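ATP phosphoribosyltransferase regulatory subunit (Bacillus halodurans, PDB 3OD1) is probably required for the first step of histidine biosynthesis, working with HisG, and may allow histidine to feed back on ATP phosphoribosyltransferase activity. Local coordinates at residues Val198-His203 with Ser215-Leu220; Gly180-Gln183 with Leu188-Phe191; Leu269-His274 with Val282-Gly287; Glu231-Leu236 with Thr244-Met249. All coordinates share one frame; numbering follows the deposited sequence.

Contact 1: Val198-His203 with Ser215-Leu220; sequences VGYREH and SRLMNL
Two antiparallel helices, 197-206 and 211-220, form a helical hairpin that meets through Tyr200 and Arg201 on one side and Leu217, Met218 and Leu220 on the other. The axes of the two short segments come within 10.3 Å at an angle of 173°, so side chains have to bridge most of the gap. Tyr200 does this with its full length. With CG anti to the backbone N (chi1 177°), the ring reaches across and its hydroxyl donates to the backbone: Tyr200 OH lies 2.7 Å from Leu217 O. The oxygen sits at the ring's edge and in its plane, whereas the hydroxyl comes in 40° out of the carbonyl plane. Leu220 CD2 closes on Tyr200 OH at 3.6 Å, giving the buried polar group an apolar flank.

The hairpin belongs to the run of helices between strands 162-167 and 265-268, consistent with the helical insertion of histidyl-tRNA synthetase-like proteins. Leu188, Phe191 and Leu192 of helix 182-193 also pack on the Tyr200 side chain. A phenylalanine in place of Tyr200 would probably leave Leu217 O without this donor and remove the one hydrogen bond tying the two segments together.

Nearer the surface, Met218, present as selenomethionine, starts out pointing away from the other helix, but bends at chi2 and chi3 bring its end back. Met218 SE lies 4.0 Å from Arg201 CG, the two side chains crossing at about a right angle, and Met218 CE rests 3.9 Å from Arg201 O.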
loop_
_atom_site.group_PDB
_atom_site.type_symbol
_atom_site.label_atom_id
_atom_site.label_comp_id
_atom_site.label_asym_id
_atom_site.label_seq_id
_atom_site.Cartn_x
_atom_site.Cartn_y
_atom_site.Cartn_z
ATOM N N VAL B 198 36.861 -16.598 6.355
ATOM C CA VAL B 198 37.599 -17.836 6.556
ATOM C C VAL B 198 37.971 -18.430 5.203
ATOM O O VAL B 198 39.133 -18.745 4.950
ATOM C CB VAL B 198 36.777 -18.850 7.382
ATOM C CG1 VAL B 198 37.499 -20.181 7.468
ATOM C CG2 VAL B 198 36.505 -18.296 8.775
ATOM N N GLY B 199 36.977 -18.571 4.331
ATOM C CA GLY B 199 37.201 -19.081 2.990
ATOM C C GLY B 199 38.111 -18.159 2.198
ATOM O O GLY B 199 38.970 -18.611 1.438
ATOM N N TYR B 200 37.919 -16.860 2.393
ATOM C CA TYR B 200 38.695 -15.833 1.716
ATOM C C TYR B 200 40.179 -15.927 2.061
ATOM O O TYR B 200 41.029 -15.899 1.165
ATOM C CB TYR B 200 38.140 -14.457 2.078
ATOM C CG TYR B 200 38.887 -13.273 1.510
ATOM C CD1 TYR B 200 38.393 -12.575 0.413
ATOM C CD2 TYR B 200 40.065 -12.824 2.094
ATOM C CE1 TYR B 200 39.057 -11.477 -0.094
ATOM C CE2 TYR B 200 40.739 -11.730 1.592
ATOM C CZ TYR B 200 40.232 -11.063 0.498
ATOM O OH TYR B 200 40.902 -9.969 0.006
ATOM N N ARG B 201 40.496 -16.042 3.350
ATOM C CA ARG B 201 41.891 -16.194 3.771
ATOM C C ARG B 201 42.496 -17.478 3.206
ATOM O O ARG B 201 43.626 -17.482 2.726
ATOM C CB ARG B 201 42.025 -16.186 5.300
ATOM C CG ARG B 201 41.664 -14.871 5.968
ATOM C CD ARG B 201 41.637 -15.029 7.490
ATOM N NE ARG B 201 40.803 -14.026 8.153
ATOM C CZ ARG B 201 41.191 -12.776 8.396
ATOM N NH1 ARG B 201 42.400 -12.372 8.019
ATOM N NH2 ARG B 201 40.371 -11.929 9.006
ATOM N N GLU B 202 41.730 -18.563 3.263
ATOM C CA GLU B 202 42.194 -19.854 2.775
ATOM C C GLU B 202 42.495 -19.775 1.281
ATOM O O GLU B 202 43.505 -20.296 0.812
ATOM C CB GLU B 202 41.140 -20.933 3.044
ATOM C CG GLU B 202 41.690 -22.353 3.088
ATOM C CD GLU B 202 42.432 -22.657 4.384
ATOM O OE1 GLU B 202 43.423 -23.422 4.341
ATOM O OE2 GLU B 202 42.025 -22.133 5.445
ATOM N N HIS B 203 41.614 -19.109 0.543
ATOM C CA HIS B 203 41.745 -18.992 -0.902
ATOM C C HIS B 203 42.961 -18.166 -1.302
ATOM O O HIS B 203 43.657 -18.490 -2.268
ATOM C CB HIS B 203 40.485 -18.376 -1.506
ATOM C CG HIS B 203 40.483 -18.365 -3.000
ATOM N ND1 HIS B 203 40.476 -17.199 -3.739
ATOM C CD2 HIS B 203 40.504 -19.378 -3.899
ATOM C CE1 HIS B 203 40.481 -17.496 -5.025
ATOM N NE2 HIS B 203 40.499 -18.812 -5.150
ATOM N N SER B 215 49.573 -10.294 1.293
ATOM C CA SER B 215 49.369 -9.390 2.426
ATOM C C SER B 215 48.390 -8.273 2.091
ATOM O O SER B 215 47.592 -7.866 2.935
ATOM C CB SER B 215 50.695 -8.785 2.886
ATOM O OG SER B 215 51.620 -9.801 3.222
ATOM N N ARG B 216 48.475 -7.760 0.869
ATOM C CA ARG B 216 47.558 -6.725 0.425
ATOM C C ARG B 216 46.133 -7.269 0.481
ATOM O O ARG B 216 45.285 -6.722 1.182
ATOM C CB ARG B 216 47.910 -6.244 -0.988
ATOM C CG ARG B 216 49.289 -5.582 -1.107
ATOM C CD ARG B 216 49.302 -4.511 -2.199
ATOM N NE ARG B 216 49.391 -5.085 -3.539
ATOM C CZ ARG B 216 48.869 -4.539 -4.639
ATOM N NH1 ARG B 216 49.017 -5.151 -5.806
ATOM N NH2 ARG B 216 48.192 -3.397 -4.580
ATOM N N LEU B 217 45.881 -8.356 -0.243
ATOM C CA LEU B 217 44.560 -8.974 -0.252
ATOM C C LEU B 217 44.088 -9.253 1.170
ATOM O O LEU B 217 42.916 -9.052 1.505
ATOM C CB LEU B 217 44.572 -10.266 -1.072
ATOM C CG LEU B 217 44.771 -10.078 -2.579
ATOM C CD1 LEU B 217 44.728 -11.406 -3.309
ATOM C CD2 LEU B 217 43.722 -9.143 -3.129
HETATM N N MSE B 218 45.023 -9.698 2.002
HETATM C CA MSE B 218 44.742 -10.064 3.384
HETATM C C MSE B 218 44.331 -8.853 4.224
HETATM O O MSE B 218 43.373 -8.918 5.015
HETATM C CB MSE B 218 45.980 -10.734 3.994
HETATM C CG MSE B 218 45.670 -11.907 4.896
HETATM SE SE MSE B 218 44.715 -13.312 3.952
HETATM C CE MSE B 218 46.102 -14.679 3.948
ATOM N N ASN B 219 45.051 -7.749 4.041
ATOM C CA ASN B 219 44.819 -6.545 4.834
ATOM C C ASN B 219 43.509 -5.824 4.504
ATOM O O ASN B 219 43.034 -5.000 5.284
ATOM C CB ASN B 219 46.015 -5.591 4.736
ATOM C CG ASN B 219 47.186 -6.041 5.596
ATOM O OD1 ASN B 219 47.000 -6.492 6.728
ATOM N ND2 ASN B 219 48.397 -5.925 5.060
ATOM N N LEU B 220 42.930 -6.140 3.348
ATOM C CA LEU B 220 41.614 -5.614 2.984
ATOM C C LEU B 220 40.616 -5.906 4.089
ATOM O O LEU B 220 39.851 -5.037 4.481
ATOM C CB LEU B 220 41.122 -6.242 1.681
ATOM C CG LEU B 220 39.666 -5.973 1.295
ATOM C CD1 LEU B 220 39.389 -4.473 1.214
ATOM C CD2 LEU B 220 39.372 -6.658 -0.027
#

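Contact 2: Gly180-Gln183 with Leu188-Phe191; sequences GNEQ and LRRF
Arg189 NH2 has two carboxylate partners on its own helix: a salt bridge to Asp186 and a longer one to Glu182. The second is loose: Glu182 OE2 is 3.8 Å from Arg189 NH2, close enough for charge attraction but too far for a hydrogen bond. The carboxylate and guanidinium planes are 30° apart, and the oxygen approaches the guanidinium at a slant. Glu182 starts with CG anti to the backbone N and then bends at chi2 (80°), which swings its carboxylate along the helix toward the arginine. Arg189 bends at chi3 to reach back; its charge is probably shared with Glu182, about two turns earlier, and more strongly with Asp186.

The start of this helix is fixed by its own cap. Asn181 is the N-cap residue, and Gln183 N donates to Asn181 OD1 over 3.0 Å in a nearly straight bond (N-H...O 163°) that arrives from above the amide plane. Glu182 sits in the first turn, where a negative side chain would probably be favoured by the helix's N-terminal end.

Gly180, with positive phi, makes the turn out of helix 168-179, so the two helices are joined by a very short link. Helix 182-193 then folds back on its predecessor, Glu182 touching Met176 and Leu188 touching Leu175 and Val179, while Leu188 and Phe191 pack against helix 197-206.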
loop_
_atom_site.group_PDB
_atom_site.type_symbol
_atom_site.label_atom_id
_atom_site.label_comp_id
_atom_site.label_asym_id
_atom_site.label_seq_id
_atom_site.Cartn_x
_atom_site.Cartn_y
_atom_site.Cartn_z
ATOM N N GLY B 180 44.847 -9.618 -11.474
ATOM C CA GLY B 180 44.943 -9.293 -12.888
ATOM C C GLY B 180 43.978 -9.992 -13.833
ATOM O O GLY B 180 44.047 -9.800 -15.049
ATOM N N ASN B 181 43.078 -10.801 -13.283
ATOM C CA ASN B 181 42.137 -11.567 -14.094
ATOM C C ASN B 181 40.718 -11.432 -13.559
ATOM O O ASN B 181 40.473 -11.677 -12.380
ATOM C CB ASN B 181 42.552 -13.042 -14.130
ATOM C CG ASN B 181 41.727 -13.864 -15.103
ATOM O OD1 ASN B 181 40.634 -13.466 -15.507
ATOM N ND2 ASN B 181 42.251 -15.024 -15.486
ATOM N N GLU B 182 39.790 -11.045 -14.429
ATOM C CA GLU B 182 38.397 -10.849 -14.038
ATOM C C GLU B 182 37.828 -12.062 -13.309
ATOM O O GLU B 182 37.038 -11.924 -12.372
ATOM C CB GLU B 182 37.540 -10.526 -15.263
ATOM C CG GLU B 182 36.083 -10.221 -14.947
ATOM C CD GLU B 182 35.879 -8.805 -14.448
ATOM O OE1 GLU B 182 36.682 -7.924 -14.829
ATOM O OE2 GLU B 182 34.913 -8.573 -13.686
ATOM N N GLN B 183 38.236 -13.250 -13.741
ATOM C CA GLN B 183 37.727 -14.488 -13.166
ATOM C C GLN B 183 38.316 -14.717 -11.781
ATOM O O GLN B 183 37.612 -15.128 -10.860
ATOM C CB GLN B 183 38.034 -15.677 -14.081
ATOM C CG GLN B 183 38.098 -15.325 -15.563
ATOM C CD GLN B 183 36.940 -14.451 -16.017
ATOM O OE1 GLN B 183 35.821 -14.561 -15.513
ATOM N NE2 GLN B 183 37.208 -13.573 -16.980
ATOM N N LEU B 188 37.402 -14.046 -5.568
ATOM C CA LEU B 188 37.660 -13.315 -4.328
ATOM C C LEU B 188 36.438 -12.504 -3.879
ATOM O O LEU B 188 36.060 -12.544 -2.709
ATOM C CB LEU B 188 38.884 -12.403 -4.477
ATOM C CG LEU B 188 40.249 -13.063 -4.261
ATOM C CD1 LEU B 188 41.393 -12.175 -4.765
ATOM C CD2 LEU B 188 40.442 -13.418 -2.794
ATOM N N ARG B 189 35.827 -11.776 -4.814
ATOM C CA ARG B 189 34.666 -10.932 -4.522
ATOM C C ARG B 189 33.507 -11.749 -3.950
ATOM O O ARG B 189 32.742 -11.266 -3.109
ATOM C CB ARG B 189 34.194 -10.217 -5.793
ATOM C CG ARG B 189 33.900 -8.729 -5.617
ATOM C CD ARG B 189 33.212 -8.142 -6.850
ATOM N NE ARG B 189 33.673 -8.766 -8.088
ATOM C CZ ARG B 189 34.758 -8.394 -8.759
ATOM N NH1 ARG B 189 35.507 -7.394 -8.319
ATOM N NH2 ARG B 189 35.099 -9.025 -9.871
ATOM N N ARG B 190 33.374 -12.981 -4.432
ATOM C CA ARG B 190 32.330 -13.890 -3.978
ATOM C C ARG B 190 32.476 -14.195 -2.487
ATOM O O ARG B 190 31.488 -14.200 -1.750
ATOM C CB ARG B 190 32.381 -15.182 -4.784
ATOM C CG ARG B 190 31.510 -16.289 -4.231
ATOM C CD ARG B 190 30.087 -16.052 -4.605
ATOM N NE ARG B 190 29.961 -15.820 -6.038
ATOM C CZ ARG B 190 28.813 -15.529 -6.636
ATOM N NH1 ARG B 190 27.700 -15.435 -5.911
ATOM N NH2 ARG B 190 28.781 -15.331 -7.950
ATOM N N PHE B 191 33.709 -14.433 -2.040
ATOM C CA PHE B 191 33.956 -14.644 -0.611
ATOM C C PHE B 191 33.486 -13.444 0.214
ATOM O O PHE B 191 32.864 -13.613 1.263
ATOM C CB PHE B 191 35.430 -14.941 -0.328
ATOM C CG PHE B 191 35.861 -16.316 -0.749
ATOM C CD1 PHE B 191 35.432 -17.431 -0.051
ATOM C CD2 PHE B 191 36.693 -16.493 -1.845
ATOM C CE1 PHE B 191 35.825 -18.702 -0.435
ATOM C CE2 PHE B 191 37.093 -17.766 -2.238
ATOM C CZ PHE B 191 36.657 -18.869 -1.535
#

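Contact 3: Leu269-His274 with Val282-Gly287; sequences LTLVLH and VFEGYG
Leu271, Val282 and Leu273 bury the most surface here, and they meet as two leucines from a loop reaching down onto a strand. The two methyls of Leu271 divide the work. Leu271 CD2 lies 3.9 Å from Val282 CG2, while Leu271 CD1 turns to Glu284, two residues along the strand on the same face, and comes within 3.5 Å of Glu284 OE2. Leu273 lies beside it and slides past Val282 in the opposite direction, with Leu273 CD1 3.8 Å from Val282 CB. The same methyl also touches backbone, Leu273 CD1 being 3.7 Å from Phe283 O.

Strand 281-286 runs inside the large sheet of the class-II synthetase-like core, between strands 162-167 and 295-298. Its side chains alternate: Val282 and Glu284 face the loop 269-274, whereas Phe283 points to the other face, against helix 139-155. The loop thus covers part of this strand on one face of the sheet.

Glu284 brings a carboxylate into this largely apolar patch. Its CG lies between the backbone N and the carbonyl carbon (chi1 63°), and the chain runs straight on from there, lifting the acid up to the leucine tips; Glu284 OE1 comes 3.6 Å from Leu273 CD2. Tyr286 OH is modelled implausibly close to Glu284 OE2, so the detail of that bond is doubtful. A glycine in place of Glu284 would probably leave Leu271 CD1 and Leu273 CD2 without the carboxylate they lie against, opening a gap there.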
loop_
_atom_site.group_PDB
_atom_site.type_symbol
_atom_site.label_atom_id
_atom_site.label_comp_id
_atom_site.label_asym_id
_atom_site.label_seq_id
_atom_site.Cartn_x
_atom_site.Cartn_y
_atom_site.Cartn_z
ATOM N N LEU B 269 35.255 -1.521 4.225
ATOM C CA LEU B 269 35.681 -1.664 2.844
ATOM C C LEU B 269 35.616 -3.114 2.379
ATOM O O LEU B 269 35.951 -3.409 1.244
ATOM C CB LEU B 269 37.077 -1.067 2.636
ATOM C CG LEU B 269 37.078 0.433 2.311
ATOM C CD1 LEU B 269 36.255 1.201 3.316
ATOM C CD2 LEU B 269 38.500 1.003 2.232
ATOM N N THR B 270 35.162 -4.027 3.239
ATOM C CA THR B 270 34.939 -5.399 2.778
ATOM C C THR B 270 33.534 -5.547 2.185
ATOM O O THR B 270 33.181 -6.593 1.639
ATOM C CB THR B 270 35.115 -6.438 3.903
ATOM O OG1 THR B 270 33.999 -6.379 4.789
ATOM C CG2 THR B 270 36.412 -6.180 4.669
ATOM N N LEU B 271 32.747 -4.483 2.278
ATOM C CA LEU B 271 31.329 -4.562 1.937
ATOM C C LEU B 271 31.116 -4.754 0.441
ATOM O O LEU B 271 31.514 -3.915 -0.361
ATOM C CB LEU B 271 30.597 -3.307 2.419
ATOM C CG LEU B 271 29.073 -3.300 2.277
ATOM C CD1 LEU B 271 28.433 -4.367 3.173
ATOM C CD2 LEU B 271 28.528 -1.922 2.600
ATOM N N VAL B 272 30.499 -5.874 0.078
ATOM C CA VAL B 272 30.090 -6.137 -1.294
ATOM C C VAL B 272 28.601 -6.481 -1.270
ATOM O O VAL B 272 28.210 -7.532 -0.758
ATOM C CB VAL B 272 30.870 -7.325 -1.899
ATOM C CG1 VAL B 272 30.276 -7.735 -3.267
ATOM C CG2 VAL B 272 32.368 -7.005 -2.010
ATOM N N LEU B 273 27.759 -5.593 -1.794
ATOM C CA LEU B 273 26.307 -5.786 -1.670
ATOM C C LEU B 273 25.754 -6.645 -2.803
ATOM O O LEU B 273 24.640 -7.151 -2.727
ATOM C CB LEU B 273 25.574 -4.434 -1.620
ATOM C CG LEU B 273 25.677 -3.532 -0.372
ATOM C CD1 LEU B 273 24.829 -2.275 -0.553
ATOM C CD2 LEU B 273 25.231 -4.262 0.883
ATOM N N HIS B 274 26.548 -6.815 -3.854
ATOM C CA HIS B 274 26.073 -7.441 -5.072
ATOM C C HIS B 274 27.295 -7.713 -5.939
ATOM O O HIS B 274 28.294 -6.997 -5.847
ATOM C CB HIS B 274 25.098 -6.493 -5.780
ATOM C CG HIS B 274 24.226 -7.158 -6.799
ATOM N ND1 HIS B 274 24.693 -7.541 -8.038
ATOM C CD2 HIS B 274 22.910 -7.484 -6.775
ATOM C CE1 HIS B 274 23.707 -8.088 -8.729
ATOM N NE2 HIS B 274 22.616 -8.067 -7.984
ATOM N N VAL B 282 28.722 2.165 -1.499
ATOM C CA VAL B 282 27.663 1.292 -0.999
ATOM C C VAL B 282 27.596 1.431 0.516
ATOM O O VAL B 282 28.593 1.771 1.157
ATOM C CB VAL B 282 27.895 -0.200 -1.374
ATOM C CG1 VAL B 282 27.646 -0.411 -2.849
ATOM C CG2 VAL B 282 29.315 -0.654 -0.993
ATOM N N PHE B 283 26.413 1.192 1.077
ATOM C CA PHE B 283 26.221 1.308 2.514
ATOM C C PHE B 283 25.089 0.427 3.022
ATOM O O PHE B 283 24.205 0.021 2.263
ATOM C CB PHE B 283 25.995 2.763 2.938
ATOM C CG PHE B 283 24.882 3.455 2.205
ATOM C CD1 PHE B 283 23.588 3.440 2.706
ATOM C CD2 PHE B 283 25.131 4.151 1.027
ATOM C CE1 PHE B 283 22.551 4.086 2.038
ATOM C CE2 PHE B 283 24.093 4.802 0.352
ATOM C CZ PHE B 283 22.806 4.759 0.855
ATOM N N GLU B 284 25.131 0.130 4.313
ATOM C CA GLU B 284 24.033 -0.575 4.953
ATOM C C GLU B 284 23.915 -0.148 6.401
ATOM O O GLU B 284 24.916 0.193 7.037
ATOM C CB GLU B 284 24.206 -2.088 4.827
ATOM C CG GLU B 284 25.426 -2.618 5.515
ATOM C CD GLU B 284 25.588 -4.112 5.321
ATOM O OE1 GLU B 284 24.875 -4.696 4.470
ATOM O OE2 GLU B 284 26.431 -4.693 6.026
ATOM N N GLY B 285 22.685 -0.154 6.915
ATOM C CA GLY B 285 22.425 0.324 8.256
ATOM C C GLY B 285 22.057 -0.814 9.180
ATOM O O GLY B 285 21.361 -1.747 8.772
ATOM N N TYR B 286 22.535 -0.728 10.420
ATOM C CA TYR B 286 22.275 -1.720 11.462
ATOM C C TYR B 286 21.769 -1.008 12.709
ATOM O O TYR B 286 22.283 0.046 13.070
ATOM C CB TYR B 286 23.570 -2.460 11.835
ATOM C CG TYR B 286 24.084 -3.401 10.761
ATOM C CD1 TYR B 286 23.641 -4.720 10.706
ATOM C CD2 TYR B 286 25.013 -2.977 9.815
ATOM C CE1 TYR B 286 24.085 -5.582 9.734
ATOM C CE2 TYR B 286 25.474 -3.841 8.829
ATOM C CZ TYR B 286 25.003 -5.148 8.799
ATOM O OH TYR B 286 25.433 -6.044 7.842
ATOM N N GLY B 287 20.779 -1.587 13.378
ATOM C CA GLY B 287 20.411 -1.107 14.698
ATOM C C GLY B 287 21.523 -1.414 15.695
ATOM O O GLY B 287 22.471 -2.125 15.360
#

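Contact 4: Glu231-Leu236 with Thr244-Met249; sequences EEARGL and TALAEM
Leu246 carries its half of this contact, reaching from helix 240-258 to Ala233 and Arg234 on helix 228-234. At its root, Leu246 CB lies at a slant to the guanidinium, 4.2 Å from Arg234 NH2. CG is set anti to the carbonyl carbon (chi1 -77°), which sends both methyls toward the other helix. There they part: Leu246 CD1 rests on the start of the arginine, 3.7 Å from Arg234 CA and a little farther from its CG, while Leu246 CD2 presses on Ala233 CB at 3.5 Å, tighter than usual for two carbons. Tyr170 and Ile230 also touch this leucine.

The arginine's charge is met on its own helix. Arg234 grips Glu231 side-on with two nitrogens, Arg234 NE donating to Glu231 OE1 at 2.6 Å and Arg234 NH1 to Glu231 OE2 at 2.7 Å. Both oxygens lie in or near the guanidinium plane, so the group is held against rotation.

Across the helices the contact is thus essentially apolar, and the arginine's charge is probably balanced by Glu231 in its own segment, so Arg234 offers the leucine its CA and CG carbons while its guanidinium is engaged with Glu231.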
loop_
_atom_site.group_PDB
_atom_site.type_symbol
_atom_site.label_atom_id
_atom_site.label_comp_id
_atom_site.label_asym_id
_atom_site.label_seq_id
_atom_site.Cartn_x
_atom_site.Cartn_y
_atom_site.Cartn_z
ATOM N N GLU B 231 42.562 5.745 5.775
ATOM C CA GLU B 231 43.992 6.029 5.708
ATOM C C GLU B 231 44.788 4.743 5.505
ATOM O O GLU B 231 45.629 4.661 4.609
ATOM C CB GLU B 231 44.449 6.781 6.955
ATOM C CG GLU B 231 43.670 8.065 7.187
ATOM C CD GLU B 231 43.557 8.903 5.925
ATOM O OE1 GLU B 231 44.525 8.918 5.134
ATOM O OE2 GLU B 231 42.504 9.546 5.724
ATOM N N GLU B 232 44.497 3.732 6.323
ATOM C CA GLU B 232 45.114 2.418 6.170
ATOM C C GLU B 232 44.795 1.811 4.799
ATOM O O GLU B 232 45.541 0.979 4.284
ATOM C CB GLU B 232 44.641 1.474 7.280
ATOM C CG GLU B 232 43.973 2.173 8.462
ATOM C CD GLU B 232 44.903 2.367 9.648
ATOM O OE1 GLU B 232 45.911 3.094 9.514
ATOM O OE2 GLU B 232 44.620 1.796 10.723
ATOM N N ALA B 233 43.677 2.223 4.208
ATOM C CA ALA B 233 43.292 1.694 2.906
ATOM C C ALA B 233 44.221 2.216 1.812
ATOM O O ALA B 233 44.461 1.540 0.806
ATOM C CB ALA B 233 41.828 2.028 2.592
ATOM N N ARG B 234 44.747 3.421 2.013
ATOM C CA ARG B 234 45.619 4.046 1.016
ATOM C C ARG B 234 46.883 3.228 0.718
ATOM O O ARG B 234 47.389 3.243 -0.401
ATOM C CB ARG B 234 45.993 5.475 1.432
ATOM C CG ARG B 234 44.828 6.451 1.394
ATOM C CD ARG B 234 45.281 7.879 1.623
ATOM N NE ARG B 234 44.378 8.588 2.523
ATOM C CZ ARG B 234 43.260 9.203 2.144
ATOM N NH1 ARG B 234 42.508 9.819 3.043
ATOM N NH2 ARG B 234 42.893 9.203 0.869
ATOM N N GLY B 235 47.370 2.498 1.717
ATOM C CA GLY B 235 48.601 1.737 1.579
ATOM C C GLY B 235 48.490 0.466 0.756
ATOM O O GLY B 235 49.509 -0.094 0.326
ATOM N N LEU B 236 47.260 0.015 0.517
ATOM C CA LEU B 236 47.036 -1.269 -0.149
ATOM C C LEU B 236 46.943 -1.179 -1.663
ATOM O O LEU B 236 47.044 -2.193 -2.350
ATOM C CB LEU B 236 45.770 -1.941 0.385
ATOM C CG LEU B 236 45.844 -2.371 1.845
ATOM C CD1 LEU B 236 44.598 -3.145 2.207
ATOM C CD2 LEU B 236 47.100 -3.212 2.063
ATOM N N THR B 244 41.105 7.274 -6.678
ATOM C CA THR B 244 39.822 7.920 -6.929
ATOM C C THR B 244 38.732 7.450 -5.959
ATOM O O THR B 244 38.036 8.265 -5.357
ATOM C CB THR B 244 39.348 7.654 -8.364
ATOM O OG1 THR B 244 40.276 8.237 -9.288
ATOM C CG2 THR B 244 37.963 8.244 -8.590
ATOM N N ALA B 245 38.577 6.138 -5.818
ATOM C CA ALA B 245 37.587 5.587 -4.885
ATOM C C ALA B 245 37.834 6.073 -3.461
ATOM O O ALA B 245 36.904 6.475 -2.760
ATOM C CB ALA B 245 37.587 4.070 -4.934
ATOM N N LEU B 246 39.092 6.047 -3.034
ATOM C CA LEU B 246 39.441 6.540 -1.710
ATOM C C LEU B 246 39.080 8.026 -1.571
ATOM O O LEU B 246 38.636 8.467 -0.513
ATOM C CB LEU B 246 40.929 6.314 -1.426
ATOM C CG LEU B 246 41.350 4.889 -1.047
ATOM C CD1 LEU B 246 42.815 4.627 -1.381
ATOM C CD2 LEU B 246 41.072 4.616 0.420
ATOM N N ALA B 247 39.261 8.790 -2.647
ATOM C CA ALA B 247 38.979 10.223 -2.613
ATOM C C ALA B 247 37.492 10.496 -2.465
ATOM O O ALA B 247 37.088 11.464 -1.814
ATOM C CB ALA B 247 39.517 10.910 -3.869
ATOM N N GLU B 248 36.678 9.645 -3.081
ATOM C CA GLU B 248 35.234 9.778 -2.975
ATOM C C GLU B 248 34.770 9.471 -1.557
ATOM O O GLU B 248 33.879 10.140 -1.027
ATOM C CB GLU B 248 34.540 8.888 -4.000
ATOM C CG GLU B 248 34.760 9.388 -5.413
ATOM C CD GLU B 248 34.231 8.444 -6.461
ATOM O OE1 GLU B 248 33.878 7.299 -6.110
ATOM O OE2 GLU B 248 34.170 8.849 -7.638
HETATM N N MSE B 249 35.398 8.482 -0.933
HETATM C CA MSE B 249 35.077 8.179 0.449
HETATM C C MSE B 249 35.472 9.304 1.396
HETATM O O MSE B 249 34.734 9.616 2.327
HETATM C CB MSE B 249 35.641 6.824 0.881
HETATM C CG MSE B 249 34.572 5.720 0.801
HETATM SE SE MSE B 249 35.270 3.940 1.144
HETATM C CE MSE B 249 36.819 4.002 -0.042
#

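Contacts 1, 2 and 4 all belong to the helices between strands 162-167 and 265-268, whereas contact 3 lies on the large sheet, nearest the centre of the chain. Contacts 1 and 2 are closely joined, Phe191 packing on Gly199, Tyr200 and His203. A probable hydrogen bond from Arg216 to Leu236 O links contact 1 to contact 4, and Leu269 brings contact 3 against Ala233 and Met249. The chemistry varies with depth: contact 3 is buried and mostly methyl packing, with one carboxylate beside it, contact 1 buries a tyrosine-to-backbone bond, contact 4 pairs a buried leucine with a partly exposed arginine, and contact 2, within a single helix, is a loose charge pair between an exposed glutamate and a buried arginine.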